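Local coordinates for post-proline cleaving enzyme (Rickettsia typhi, PDB 4HVT), which probably acts as a serine oligopeptidase of the prolyl oligopeptidase family, cutting short peptides after proline, at residues 37-42 with 672-677; 68-73 with 87-92; 299-304 with 324-329. All coordinates share one frame; numbering follows the deposited sequence.

Contact 1 joins the two ends of the chain: helix 34-51 from the N-terminal region and strand 672-677, the last strand of the eight-stranded sheet of the alpha/beta-hydrolase domain. Contacts 2 and 3 fall between those two segments, contact 2 first. Contact 2 links the loops before strand 77-79 and after strand 82-87. Contact 3 pairs the two middle strands of a four-stranded antiparallel sheet in the beta-propeller. Centre to centre, contact 2 is about 29 Å from contact 1 and 42 Å from contact 3, and contacts 1 and 3 are about 51 Å apart. Contact 1 packs the N-terminal helix on the hydrolase sheet, and contact 3 lies in a propeller blade across the chain's centre.

Contact 1. Residues 37-42 with 672-677; sequences EWAKER and TYFLES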
loop_
_atom_site.group_PDB
_atom_site.type_symbol
_atom_site.label_atom_id
_atom_site.label_comp_id
_atom_site.label_asym_id
_atom_site.label_seq_id
_atom_site.Cartn_x
_atom_site.Cartn_y
_atom_site.Cartn_z
ATOM N N GLU A 37 -3.864 -29.068 -4.761
ATOM C CA GLU A 37 -4.764 -30.020 -4.151
ATOM C C GLU A 37 -4.645 -30.007 -2.610
ATOM O O GLU A 37 -5.649 -29.938 -1.917
ATOM C CB GLU A 37 -4.526 -31.430 -4.693
ATOM N N TRP A 38 -3.409 -30.032 -2.117
ATOM C CA TRP A 38 -3.101 -29.998 -0.695
ATOM C C TRP A 38 -3.751 -28.745 -0.109
ATOM O O TRP A 38 -4.471 -28.812 0.873
ATOM C CB TRP A 38 -1.561 -30.003 -0.499
ATOM C CG TRP A 38 -1.097 -29.920 0.953
ATOM C CD1 TRP A 38 -0.829 -30.944 1.761
ATOM C CD2 TRP A 38 -0.807 -28.731 1.702
ATOM N NE1 TRP A 38 -0.403 -30.511 2.992
ATOM C CE2 TRP A 38 -0.402 -29.140 2.988
ATOM C CE3 TRP A 38 -0.864 -27.368 1.412
ATOM C CZ2 TRP A 38 -0.048 -28.240 3.991
ATOM C CZ3 TRP A 38 -0.513 -26.480 2.399
ATOM C CH2 TRP A 38 -0.119 -26.916 3.684
ATOM N N ALA A 39 -3.483 -27.610 -0.752
ATOM C CA ALA A 39 -4.012 -26.345 -0.303
ATOM C C ALA A 39 -5.540 -26.270 -0.340
ATOM O O ALA A 39 -6.118 -25.764 0.618
ATOM C CB ALA A 39 -3.385 -25.199 -1.102
ATOM N N LYS A 40 -6.169 -26.707 -1.443
ATOM C CA LYS A 40 -7.663 -26.768 -1.582
ATOM C C LYS A 40 -8.333 -27.543 -0.474
ATOM O O LYS A 40 -9.352 -27.103 0.082
ATOM C CB LYS A 40 -8.055 -27.372 -2.940
ATOM N N GLU A 41 -7.738 -28.680 -0.134
ATOM C CA GLU A 41 -8.278 -29.547 0.926
ATOM C C GLU A 41 -8.224 -28.887 2.289
ATOM O O GLU A 41 -9.188 -28.937 3.039
ATOM C CB GLU A 41 -7.563 -30.904 0.975
ATOM C CG GLU A 41 -8.336 -31.973 0.228
ATOM C CD GLU A 41 -8.776 -31.466 -1.139
ATOM O OE1 GLU A 41 -9.997 -31.185 -1.299
ATOM O OE2 GLU A 41 -7.906 -31.304 -2.030
ATOM N N ARG A 42 -7.102 -28.248 2.597
ATOM C CA ARG A 42 -6.965 -27.589 3.875
ATOM C C ARG A 42 -7.849 -26.378 3.917
ATOM O O ARG A 42 -8.419 -26.087 4.957
ATOM C CB ARG A 42 -5.525 -27.248 4.203
ATOM C CG ARG A 42 -4.696 -28.495 4.381
ATOM C CD ARG A 42 -3.288 -28.130 4.793
ATOM N NE ARG A 42 -3.175 -28.264 6.234
ATOM C CZ ARG A 42 -2.995 -29.412 6.864
ATOM N NH1 ARG A 42 -2.950 -29.424 8.191
ATOM N NH2 ARG A 42 -2.875 -30.545 6.183
ATOM N N THR A 672 -4.620 -24.727 13.886
ATOM C CA THR A 672 -4.397 -23.758 12.767
ATOM C C THR A 672 -5.551 -23.839 11.761
ATOM O O THR A 672 -6.149 -24.939 11.570
ATOM C CB THR A 672 -3.120 -24.011 11.965
ATOM O OG1 THR A 672 -3.297 -25.211 11.215
ATOM C CG2 THR A 672 -1.908 -24.120 12.870
ATOM N N TYR A 673 -5.790 -22.692 11.112
ATOM C CA TYR A 673 -6.784 -22.479 10.085
ATOM C C TYR A 673 -5.965 -21.930 8.921
ATOM O O TYR A 673 -5.070 -21.137 9.140
ATOM C CB TYR A 673 -7.884 -21.474 10.587
ATOM C CG TYR A 673 -8.729 -22.080 11.705
ATOM C CD1 TYR A 673 -9.857 -22.802 11.399
ATOM C CD2 TYR A 673 -8.379 -21.942 13.056
ATOM C CE1 TYR A 673 -10.623 -23.404 12.390
ATOM C CE2 TYR A 673 -9.133 -22.552 14.054
ATOM C CZ TYR A 673 -10.258 -23.257 13.705
ATOM O OH TYR A 673 -11.045 -23.861 14.663
ATOM N N PHE A 674 -6.229 -22.421 7.728
ATOM C CA PHE A 674 -5.477 -22.099 6.526
ATOM C C PHE A 674 -6.434 -21.803 5.391
ATOM O O PHE A 674 -7.348 -22.588 5.154
ATOM C CB PHE A 674 -4.586 -23.289 6.201
ATOM C CG PHE A 674 -3.796 -23.141 4.939
ATOM C CD1 PHE A 674 -2.600 -22.441 4.954
ATOM C CD2 PHE A 674 -4.287 -23.626 3.732
ATOM C CE1 PHE A 674 -1.857 -22.253 3.782
ATOM C CE2 PHE A 674 -3.546 -23.471 2.553
ATOM C CZ PHE A 674 -2.336 -22.775 2.578
ATOM N N LEU A 675 -6.163 -20.723 4.636
ATOM C CA LEU A 675 -6.990 -20.283 3.521
ATOM C C LEU A 675 -6.054 -19.883 2.379
ATOM O O LEU A 675 -5.302 -18.873 2.483
ATOM C CB LEU A 675 -7.852 -19.077 3.899
ATOM C CG LEU A 675 -8.936 -19.324 4.965
ATOM C CD1 LEU A 675 -9.457 -17.997 5.377
ATOM C CD2 LEU A 675 -10.056 -20.124 4.378
ATOM N N GLU A 676 -6.138 -20.637 1.295
ATOM C CA GLU A 676 -5.355 -20.353 0.113
ATOM C C GLU A 676 -6.305 -19.867 -0.978
ATOM O O GLU A 676 -7.184 -20.603 -1.403
ATOM C CB GLU A 676 -4.536 -21.542 -0.364
ATOM C CG GLU A 676 -3.797 -21.165 -1.675
ATOM C CD GLU A 676 -2.625 -21.999 -2.019
ATOM O OE1 GLU A 676 -2.738 -22.757 -3.028
ATOM O OE2 GLU A 676 -1.621 -21.981 -1.273
ATOM N N SER A 677 -6.151 -18.621 -1.397
ATOM C CA SER A 677 -6.943 -18.055 -2.481
ATOM C C SER A 677 -6.383 -18.264 -3.844
ATOM O O SER A 677 -5.196 -18.038 -4.037
ATOM C CB SER A 677 -7.178 -16.552 -2.306
ATOM O OG SER A 677 -7.643 -15.992 -3.546
#
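W38 brings the edge of its six-membered ring to the face of F674. The pair is a T-shaped stack, with centroids 5.6 Å apart and planes at 64°. The nearest atoms are W38 CZ3 and F674 CZ, at 4.1 Å. W38 has CG anti to the backbone N (chi1 178°), which carries the indole along the helix flank to the phenyl ring. R42 CD lies over one indole face, and R42 CB touches F674 CD2 at 3.9 Å. A39 meets F674 twice. Its O lies at the ring edge, in the ring plane, and its CB is 4.0 Å from F674 CE2. The same methyl packs against the carboxylate of E676, 3.2 Å from OE1. No hydrogen bond joins the two segments. The charged ends turn to helix 655-664 instead: R42 NE forms a salt bridge with E661, and E676 OE2 one with R658. The axes of helical segment 37-42 and strand 672-677 cross at -125° and come within 7.4 Å. T43 and T46, further along the helix, bond to the backbone N of E676 and F674. The strand's other edge pairs with strand 640-646, so the N-terminal helix packs beside the last strand of the hydrolase sheet.

Contact 2. Residues 68-73 with 87-92; sequences YDQRKT and WMDDKN. With EDO (1,2-ethanediol), chain C.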
loop_
_atom_site.group_PDB
_atom_site.type_symbol
_atom_site.label_atom_id
_atom_site.label_comp_id
_atom_site.label_asym_id
_atom_site.label_seq_id
_atom_site.Cartn_x
_atom_site.Cartn_y
_atom_site.Cartn_z
ATOM N N TYR A 68 -21.547 -4.489 0.683
ATOM C CA TYR A 68 -22.511 -4.316 -0.414
ATOM C C TYR A 68 -23.443 -3.148 -0.152
ATOM O O TYR A 68 -24.509 -3.051 -0.750
ATOM C CB TYR A 68 -23.315 -5.607 -0.646
ATOM C CG TYR A 68 -22.430 -6.837 -0.813
ATOM C CD1 TYR A 68 -21.202 -6.760 -1.483
ATOM C CD2 TYR A 68 -22.825 -8.082 -0.304
ATOM C CE1 TYR A 68 -20.390 -7.872 -1.619
ATOM C CE2 TYR A 68 -22.021 -9.215 -0.456
ATOM C CZ TYR A 68 -20.788 -9.101 -1.089
ATOM O OH TYR A 68 -19.975 -10.223 -1.272
ATOM N N ASP A 69 -23.063 -2.278 0.773
ATOM C CA ASP A 69 -23.902 -1.129 1.127
ATOM C C ASP A 69 -23.939 -0.105 -0.017
ATOM O O ASP A 69 -22.917 0.416 -0.448
ATOM C CB ASP A 69 -23.361 -0.523 2.429
ATOM C CG ASP A 69 -24.240 0.550 3.019
ATOM O OD1 ASP A 69 -25.347 0.761 2.518
ATOM O OD2 ASP A 69 -23.782 1.164 4.017
ATOM N N GLN A 70 -25.145 0.201 -0.503
ATOM C CA GLN A 70 -25.271 1.279 -1.475
ATOM C C GLN A 70 -24.945 2.657 -0.851
ATOM O O GLN A 70 -24.775 3.629 -1.573
ATOM C CB GLN A 70 -26.690 1.291 -2.081
ATOM C CG GLN A 70 -26.991 0.099 -2.981
ATOM C CD GLN A 70 -26.018 -0.024 -4.130
ATOM O OE1 GLN A 70 -25.900 0.889 -4.946
ATOM N NE2 GLN A 70 -25.289 -1.145 -4.197
ATOM N N ARG A 71 -24.851 2.753 0.470
ATOM C CA ARG A 71 -24.465 4.025 1.102
ATOM C C ARG A 71 -22.961 4.159 1.335
ATOM O O ARG A 71 -22.541 5.101 1.956
ATOM C CB ARG A 71 -25.250 4.278 2.403
ATOM C CG ARG A 71 -26.766 4.256 2.266
ATOM C CD ARG A 71 -27.431 4.188 3.663
ATOM N NE ARG A 71 -26.672 3.167 4.363
ATOM C CZ ARG A 71 -26.661 2.873 5.662
ATOM N NH1 ARG A 71 -27.496 3.450 6.560
ATOM N NH2 ARG A 71 -25.818 1.894 6.037
ATOM N N LYS A 72 -22.140 3.239 0.826
ATOM C CA LYS A 72 -20.646 3.453 0.861
ATOM C C LYS A 72 -20.257 4.774 0.221
ATOM O O LYS A 72 -20.891 5.209 -0.756
ATOM C CB LYS A 72 -19.884 2.344 0.127
ATOM C CG LYS A 72 -19.943 0.997 0.785
ATOM C CD LYS A 72 -18.984 0.003 0.107
ATOM C CE LYS A 72 -19.381 -0.359 -1.299
ATOM N NZ LYS A 72 -18.490 -1.441 -1.853
ATOM N N THR A 73 -19.210 5.400 0.747
ATOM C CA THR A 73 -18.794 6.704 0.262
ATOM C C THR A 73 -18.067 6.553 -1.048
ATOM O O THR A 73 -17.056 5.805 -1.098
ATOM C CB THR A 73 -17.892 7.402 1.289
ATOM O OG1 THR A 73 -18.672 7.593 2.482
ATOM C CG2 THR A 73 -17.453 8.740 0.759
ATOM N N TRP A 87 -16.257 2.072 -8.343
ATOM C CA TRP A 87 -17.353 1.506 -7.479
ATOM C C TRP A 87 -17.498 -0.010 -7.617
ATOM O O TRP A 87 -17.645 -0.527 -8.732
ATOM C CB TRP A 87 -18.695 2.150 -7.845
ATOM C CG TRP A 87 -19.852 1.624 -7.039
ATOM C CD1 TRP A 87 -20.703 0.629 -7.403
ATOM C CD2 TRP A 87 -20.244 2.021 -5.707
ATOM N NE1 TRP A 87 -21.615 0.397 -6.401
ATOM C CE2 TRP A 87 -21.341 1.217 -5.347
ATOM C CE3 TRP A 87 -19.795 3.001 -4.802
ATOM C CZ2 TRP A 87 -22.037 1.381 -4.121
ATOM C CZ3 TRP A 87 -20.475 3.154 -3.586
ATOM C CH2 TRP A 87 -21.561 2.329 -3.257
ATOM N N MET A 88 -17.478 -0.699 -6.483
ATOM C CA MET A 88 -17.786 -2.114 -6.418
ATOM C C MET A 88 -18.983 -2.356 -5.486
ATOM O O MET A 88 -19.110 -1.720 -4.453
ATOM C CB MET A 88 -16.607 -2.927 -5.862
ATOM C CG MET A 88 -15.395 -2.959 -6.773
ATOM S SD MET A 88 -13.938 -3.647 -5.928
ATOM C CE MET A 88 -13.425 -2.148 -5.151
ATOM N N ASP A 89 -19.795 -3.337 -5.851
ATOM C CA ASP A 89 -20.841 -3.841 -4.933
ATOM C C ASP A 89 -21.152 -5.281 -5.235
ATOM O O ASP A 89 -20.395 -5.934 -5.944
ATOM C CB ASP A 89 -22.093 -2.940 -4.947
ATOM C CG ASP A 89 -22.784 -2.868 -6.310
ATOM O OD1 ASP A 89 -22.568 -3.726 -7.182
ATOM O OD2 ASP A 89 -23.564 -1.895 -6.523
ATOM N N ASP A 90 -22.263 -5.825 -4.712
ATOM C CA ASP A 90 -22.551 -7.254 -4.996
ATOM C C ASP A 90 -22.982 -7.510 -6.448
ATOM O O ASP A 90 -22.800 -8.619 -6.976
ATOM C CB ASP A 90 -23.603 -7.800 -4.050
ATOM C CG ASP A 90 -24.849 -6.982 -4.046
ATOM O OD1 ASP A 90 -24.800 -5.738 -4.119
ATOM O OD2 ASP A 90 -25.935 -7.590 -3.973
ATOM N N LYS A 91 -23.536 -6.500 -7.112
ATOM C CA LYS A 91 -23.889 -6.630 -8.535
ATOM C C LYS A 91 -22.646 -6.515 -9.408
ATOM O O LYS A 91 -22.569 -7.143 -10.451
ATOM C CB LYS A 91 -24.867 -5.534 -8.986
ATOM N N ASN A 92 -21.685 -5.689 -8.981
ATOM C CA ASN A 92 -20.462 -5.387 -9.764
ATOM C C ASN A 92 -19.261 -5.569 -8.862
ATOM O O ASN A 92 -18.626 -4.598 -8.404
ATOM C CB ASN A 92 -20.477 -3.956 -10.347
ATOM C CG ASN A 92 -21.333 -3.858 -11.581
ATOM O OD1 ASN A 92 -20.944 -4.316 -12.665
ATOM N ND2 ASN A 92 -22.507 -3.296 -11.425
HETATM C C1 EDO C . -16.936 1.866 -3.032
HETATM O O1 EDO C . -16.417 0.869 -3.948
HETATM C C2 EDO C . -16.145 3.165 -3.236
HETATM O O2 EDO C . -16.436 3.821 -4.489
HETATM O O HOH W 1 -26.041 -3.492 -2.810
#
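K72 runs along W87 and ends on the backbone of M88. Its CB sits 3.8 Å from W87 CH2, at the far end of the indole. CG is a link in the extended part of the chain (chi2 -171°), and CD is 4.2 Å from C1 of a bound 1,2-ethanediol, probably from the crystallisation liquor. The bend at chi3 (-67°) brings CE over the indole face, 3.7 Å from C1 of the diol. At the tip, NZ donates to M88 O over 2.7 Å, tilted from the carbonyl plane. A second hydrogen bond takes NZ to F67 O, so two carbonyls hold the ammonium. Its cation-pi attraction to W87 is weak at most. The diol's O1 accepts from M88 N.

D89 joins the two loops through its carboxylate. Its OD2 accepts from W87 NE1 and from Q70 NE2, each at 3.0 Å. The two donors arrive from opposite faces of the carboxylate plane, and Q70 comes on the anti side. OD1 accepts from the backbone N of N92, an Asx motif within the second loop. D90 CB lies over the face of the Y68 ring as a CH-pi contact, 3.7 Å from the ring centroid. One water bridges Y68 O, Q70 NE2 and D90 OD1.

In the first loop, D69 makes an Asx turn with R71 N and salt bridges to R71 and R498. The loop leaves helix 56-67 and leads to strand 77-79; the other follows strand 82-87. Helix 688-706 packs on both loops through L688, and the first loop also meets R498 of helix 498-505.

Contact 3. Residues 299-304 with 324-329; sequences KEYVFW and ALHFTD
V302 and L325 form the hydrogen-bonded pair at the tight centre of this antiparallel ladder. V302 N donates to L325 O over 2.9 Å, and L325 N returns a bond to V302 O at 3.1 Å. Non-hydrogen-bonded pairs flank it: Y301 with H326, and F303 with A324. CA-H...O contacts from Y301 and A324 add to the same backbone seam. The buried side chains fit closely on both faces of the sheet. A324 CB touches F303 CD1 at 3.7 Å. On the other face, L325 CD2 meets V302 CG2 and lies 3.8 Å from W304 CD1. L325 holds CG between its backbone N and carbonyl carbon (chi1 61°), and this turns CD2 back toward the first strand.

The end near E300 and H326 is less buried and more polar. H326 NE2 donates to E300 OE1 over 2.8 Å, using the anti lone pair of the carboxylate. The two side chains lie side by side. With chi1 at -164°, the H326 ring swings opposite its own backbone N, which also presents its edge to the face of Y301. This T-shaped stack has planes at 85°. On the far side of the imidazole, ND1 shares a hydrogen bond with T328 OG1, so both ring nitrogens are engaged. F327 N donates to E300 O at 2.9 Å, and that oxygen also lies at the edge of the F327 ring.

Strands 301-305 and 322-326 are the inner pair of their sheet, between strands 293-298 and 341-344. Such a four-stranded antiparallel sheet is one blade of the propeller. Y301 and F303 reach the ring of W384, and Y301 OH bonds to E382, joining this blade to the strand 371-380 and 383-384 region next along the chain.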
loop_
_atom_site.group_PDB
_atom_site.type_symbol
_atom_site.label_atom_id
_atom_site.label_comp_id
_atom_site.label_asym_id
_atom_site.label_seq_id
_atom_site.Cartn_x
_atom_site.Cartn_y
_atom_site.Cartn_z
ATOM N N LYS A 299 5.079 24.097 -11.029
ATOM C CA LYS A 299 5.729 24.852 -12.097
ATOM C C LYS A 299 7.017 24.101 -12.474
ATOM O O LYS A 299 6.989 22.898 -12.612
ATOM C CB LYS A 299 5.947 26.337 -11.716
ATOM C CG LYS A 299 4.723 26.992 -11.128
ATOM C CD LYS A 299 3.606 27.054 -12.035
ATOM C CE LYS A 299 2.772 28.336 -11.711
ATOM N NZ LYS A 299 1.666 28.363 -12.673
ATOM N N GLU A 300 8.129 24.798 -12.596
ATOM C CA GLU A 300 9.402 24.163 -12.995
ATOM C C GLU A 300 10.248 23.685 -11.799
ATOM O O GLU A 300 11.390 23.304 -11.982
ATOM C CB GLU A 300 10.213 25.166 -13.855
ATOM C CG GLU A 300 9.538 25.404 -15.198
ATOM C CD GLU A 300 10.294 26.301 -16.140
ATOM O OE1 GLU A 300 11.481 26.586 -15.876
ATOM O OE2 GLU A 300 9.677 26.757 -17.167
ATOM N N TYR A 301 9.673 23.609 -10.596
ATOM C CA TYR A 301 10.391 23.206 -9.390
ATOM C C TYR A 301 9.995 21.782 -8.971
ATOM O O TYR A 301 8.826 21.426 -9.169
ATOM C CB TYR A 301 10.100 24.187 -8.248
ATOM C CG TYR A 301 10.741 25.523 -8.517
ATOM C CD1 TYR A 301 10.183 26.403 -9.436
ATOM C CD2 TYR A 301 11.950 25.855 -7.944
ATOM C CE1 TYR A 301 10.791 27.584 -9.756
ATOM C CE2 TYR A 301 12.555 27.051 -8.248
ATOM C CZ TYR A 301 11.986 27.892 -9.173
ATOM O OH TYR A 301 12.604 29.066 -9.531
ATOM N N VAL A 302 10.896 21.031 -8.359
ATOM C CA VAL A 302 10.697 19.675 -7.928
ATOM C C VAL A 302 11.021 19.556 -6.457
ATOM O O VAL A 302 11.841 20.305 -5.949
ATOM C CB VAL A 302 11.548 18.669 -8.755
ATOM C CG1 VAL A 302 10.997 18.513 -10.167
ATOM C CG2 VAL A 302 12.962 19.131 -8.810
ATOM N N PHE A 303 10.277 18.696 -5.771
ATOM C CA PHE A 303 10.396 18.480 -4.329
ATOM C C PHE A 303 10.986 17.142 -4.052
ATOM O O PHE A 303 10.495 16.139 -4.569
ATOM C CB PHE A 303 9.026 18.532 -3.669
ATOM C CG PHE A 303 8.270 19.816 -3.938
ATOM C CD1 PHE A 303 8.707 20.960 -3.382
ATOM C CD2 PHE A 303 7.176 19.861 -4.796
ATOM C CE1 PHE A 303 8.093 22.162 -3.614
ATOM C CE2 PHE A 303 6.565 21.068 -5.054
ATOM C CZ PHE A 303 7.056 22.227 -4.498
ATOM N N TRP A 304 11.983 17.078 -3.150
ATOM C CA TRP A 304 12.712 15.875 -2.866
ATOM C C TRP A 304 12.785 15.673 -1.356
ATOM O O TRP A 304 13.071 16.601 -0.577
ATOM C CB TRP A 304 14.116 15.927 -3.453
ATOM C CG TRP A 304 14.145 15.800 -4.938
ATOM C CD1 TRP A 304 13.719 16.731 -5.838
ATOM C CD2 TRP A 304 14.591 14.665 -5.725
ATOM N NE1 TRP A 304 13.831 16.240 -7.138
ATOM C CE2 TRP A 304 14.386 14.982 -7.087
ATOM C CE3 TRP A 304 15.132 13.391 -5.395
ATOM C CZ2 TRP A 304 14.733 14.101 -8.125
ATOM C CZ3 TRP A 304 15.461 12.533 -6.421
ATOM C CH2 TRP A 304 15.292 12.902 -7.778
ATOM N N ALA A 324 13.358 21.827 -2.175
ATOM C CA ALA A 324 12.855 22.143 -3.455
ATOM C C ALA A 324 13.966 22.766 -4.238
ATOM O O ALA A 324 14.853 23.435 -3.676
ATOM C CB ALA A 324 11.736 23.141 -3.338
ATOM N N LEU A 325 13.905 22.533 -5.537
ATOM C CA LEU A 325 14.876 23.139 -6.468
ATOM C C LEU A 325 14.281 23.209 -7.863
ATOM O O LEU A 325 13.417 22.447 -8.280
ATOM C CB LEU A 325 16.217 22.410 -6.533
ATOM C CG LEU A 325 16.328 20.953 -6.979
ATOM C CD1 LEU A 325 17.749 20.530 -7.306
ATOM C CD2 LEU A 325 15.701 19.940 -5.966
ATOM N N HIS A 326 14.804 24.115 -8.630
ATOM C CA HIS A 326 14.467 24.149 -10.059
ATOM C C HIS A 326 14.934 22.889 -10.764
ATOM O O HIS A 326 16.028 22.352 -10.453
ATOM C CB HIS A 326 15.112 25.348 -10.757
ATOM C CG HIS A 326 14.502 25.648 -12.091
ATOM N ND1 HIS A 326 15.058 25.268 -13.296
ATOM C CD2 HIS A 326 13.403 26.380 -12.405
ATOM C CE1 HIS A 326 14.289 25.677 -14.286
ATOM N NE2 HIS A 326 13.261 26.346 -13.769
ATOM N N PHE A 327 14.145 22.362 -11.713
ATOM C CA PHE A 327 14.505 21.020 -12.287
ATOM C C PHE A 327 15.871 21.022 -12.975
ATOM O O PHE A 327 16.548 20.032 -12.917
ATOM C CB PHE A 327 13.435 20.463 -13.251
ATOM C CG PHE A 327 13.468 21.111 -14.627
ATOM C CD1 PHE A 327 12.787 22.287 -14.898
ATOM C CD2 PHE A 327 14.166 20.517 -15.641
ATOM C CE1 PHE A 327 12.836 22.907 -16.132
ATOM C CE2 PHE A 327 14.220 21.109 -16.890
ATOM C CZ PHE A 327 13.578 22.287 -17.146
ATOM N N THR A 328 16.293 22.156 -13.508
ATOM C CA THR A 328 17.599 22.258 -14.206
ATOM C C THR A 328 18.751 22.033 -13.221
ATOM O O THR A 328 19.790 21.508 -13.615
ATOM C CB THR A 328 17.820 23.579 -14.932
ATOM O OG1 THR A 328 17.746 24.666 -13.997
ATOM C CG2 THR A 328 16.784 23.698 -16.031
ATOM N N ASP A 329 18.567 22.383 -11.961
ATOM C CA ASP A 329 19.606 22.179 -10.958
ATOM C C ASP A 329 19.768 20.703 -10.609
ATOM O O ASP A 329 20.787 20.330 -10.035
ATOM C CB ASP A 329 19.371 22.978 -9.685
ATOM C CG ASP A 329 19.856 24.419 -9.770
ATOM O OD1 ASP A 329 20.602 24.785 -10.702
ATOM O OD2 ASP A 329 19.488 25.155 -8.862
#